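Local coordinates for putative iron-regulated protein A (Parabacteroides distasonis ATCC 8503, PDB 4ECG) that binds calcium ions and is a putative imelysin-like metalloendopeptidase of the M75 peptidase family, its physiological role not established, at residues Q143-F148 against L174-L179. Sequence-based numbering, arbitrary orientation.
Sequences QNLRGF and LEYLKL
Tyr176 reaches from its helix to Leu145, and this one pair carries the whole contact between 143-148 and 174-179. The segment 174-179 is one run of helix. Its Lys178 N donates to Leu174 O in the regular backbone pattern. Glu175 comes next, and its OE1 meets Lys178 NZ within the helix in a salt bridge whose hydrogen bond is weak, at 3.5 Å. Tyr176 follows. With CG anti to the backbone N (chi1 -164°), the ring runs out from the helix and brings the hydroxyl to Leu145. The hydroxyl OH donates to Leu145 O at 2.7 Å. It meets the oxygen in the carbonyl plane, on a lone pair, with a C=O...OH angle of 128°. Leu145 O in turn lies at the ring edge, near the ring plane, 3.2 Å from Tyr176 CE1. The hydroxyl also packs against the leucine side chain, with Tyr176 OH 3.5 Å from Leu145 CB. Both residues are buried, and the bond gives the Leu145 carbonyl and the phenol hydroxyl a partner away from bulk solvent. The tyrosine thus ties helix 171-196 to the backbone at Leu145, in the approach to helix 147-155. This is side-chain-to-backbone packing within the mainly helical imelysin-like fold. The Leu145 side chain is about 14 Å from a bound calcium ion, so the pair is not part of that metal site. Beyond Tyr176, Leu177 packs on Met154 and Leu155 of helix 147-155. Ile118 and Ile121 of helix 115-124 pack against both Leu145 and Tyr176, while Tyr176 also touches Thr150 and Met154, which places the bond among helices 115-124, 147-155 and 171-196.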
# COMPACT_ATOMS: atom_id res chain seq x y z
N GLN A 143 4.41 -1.74 17.08
CA GLN A 143 3.75 -1.61 15.79
C GLN A 143 2.44 -2.36 15.70
O GLN A 143 1.58 -1.96 14.96
CB GLN A 143 4.69 -2.06 14.65
CG GLN A 143 4.98 -3.54 14.52
CD GLN A 143 5.95 -4.00 15.56
OE1 GLN A 143 6.44 -3.19 16.35
NE2 GLN A 143 6.23 -5.28 15.58
N ASN A 144 2.30 -3.44 16.45
CA ASN A 144 1.14 -4.31 16.39
C ASN A 144 0.05 -3.82 17.36
O ASN A 144 -0.98 -4.44 17.50
CB ASN A 144 1.49 -5.76 16.77
CG ASN A 144 2.55 -6.39 15.88
OD1 ASN A 144 2.67 -6.07 14.69
ND2 ASN A 144 3.33 -7.31 16.47
N LEU A 145 0.30 -2.70 18.02
CA LEU A 145 -0.68 -2.06 18.88
C LEU A 145 -1.11 -0.68 18.35
O LEU A 145 -1.77 0.07 19.06
CB LEU A 145 -0.03 -1.90 20.27
CG LEU A 145 0.45 -3.17 20.99
CD1 LEU A 145 1.43 -2.80 22.13
CD2 LEU A 145 -0.74 -3.99 21.47
N ARG A 146 -0.73 -0.34 17.13
CA ARG A 146 -1.08 0.93 16.58
C ARG A 146 -1.39 0.88 15.05
O ARG A 146 -1.74 -0.15 14.54
CB ARG A 146 -0.02 1.97 16.98
CG ARG A 146 1.32 1.74 16.36
CD ARG A 146 2.20 2.97 16.45
NE ARG A 146 3.51 2.75 15.80
CZ ARG A 146 4.68 2.55 16.39
NH1 ARG A 146 4.80 2.54 17.71
NH2 ARG A 146 5.78 2.39 15.64
N GLY A 147 -1.34 2.00 14.35
CA GLY A 147 -1.44 2.03 12.89
C GLY A 147 -2.88 2.03 12.42
O GLY A 147 -3.81 2.06 13.26
N PHE A 148 -3.05 2.02 11.08
CA PHE A 148 -4.36 2.07 10.41
C PHE A 148 -5.38 1.07 10.97
O PHE A 148 -6.55 1.37 11.14
CB PHE A 148 -4.24 1.74 8.94
CG PHE A 148 -3.96 2.90 8.04
CD1 PHE A 148 -4.99 3.62 7.52
CD2 PHE A 148 -2.67 3.17 7.63
CE1 PHE A 148 -4.75 4.64 6.64
CE2 PHE A 148 -2.42 4.18 6.75
CZ PHE A 148 -3.47 4.93 6.26
N LEU A 174 -10.76 5.80 23.79
CA LEU A 174 -10.82 7.06 23.06
C LEU A 174 -9.46 7.73 23.05
O LEU A 174 -8.99 8.22 22.01
CB LEU A 174 -11.86 8.02 23.66
CG LEU A 174 -13.31 7.62 23.30
CD1 LEU A 174 -14.26 8.29 24.26
CD2 LEU A 174 -13.68 7.93 21.84
N GLU A 175 -8.82 7.79 24.20
CA GLU A 175 -7.49 8.35 24.23
C GLU A 175 -6.52 7.49 23.35
O GLU A 175 -5.62 8.01 22.66
CB GLU A 175 -7.02 8.49 25.68
CG GLU A 175 -5.69 9.19 25.78
CD GLU A 175 -5.69 10.66 25.28
OE1 GLU A 175 -6.79 11.33 25.31
OE2 GLU A 175 -4.56 11.14 24.88
N TYR A 176 -6.73 6.17 23.34
CA TYR A 176 -5.91 5.27 22.56
C TYR A 176 -6.05 5.66 21.08
O TYR A 176 -5.07 5.94 20.42
CB TYR A 176 -6.37 3.83 22.88
CG TYR A 176 -5.44 2.69 22.47
CD1 TYR A 176 -4.57 2.78 21.36
CD2 TYR A 176 -5.46 1.50 23.17
CE1 TYR A 176 -3.79 1.71 20.96
CE2 TYR A 176 -4.65 0.45 22.78
CZ TYR A 176 -3.81 0.56 21.70
OH TYR A 176 -3.00 -0.50 21.40
N LEU A 177 -7.29 5.77 20.60
CA LEU A 177 -7.63 6.20 19.25
C LEU A 177 -6.96 7.52 18.87
O LEU A 177 -6.47 7.68 17.74
CB LEU A 177 -9.15 6.31 19.08
CG LEU A 177 -9.71 6.82 17.72
CD1 LEU A 177 -9.21 5.93 16.56
CD2 LEU A 177 -11.26 7.00 17.71
N LYS A 178 -6.94 8.48 19.78
CA LYS A 178 -6.28 9.76 19.56
C LYS A 178 -4.77 9.56 19.38
O LYS A 178 -4.18 10.10 18.45
CB LYS A 178 -6.51 10.70 20.73
CG LYS A 178 -6.08 12.15 20.54
CD LYS A 178 -5.99 12.93 21.85
CE LYS A 178 -7.19 13.83 22.17
NZ LYS A 178 -7.12 14.36 23.60
N LEU A 179 -4.17 8.74 20.25
CA LEU A 179 -2.71 8.55 20.19
C LEU A 179 -2.26 7.83 18.92
O LEU A 179 -1.27 8.21 18.30
CB LEU A 179 -2.20 7.84 21.45
CG LEU A 179 -2.28 8.70 22.70
CD1 LEU A 179 -2.17 7.79 23.91
CD2 LEU A 179 -1.17 9.76 22.67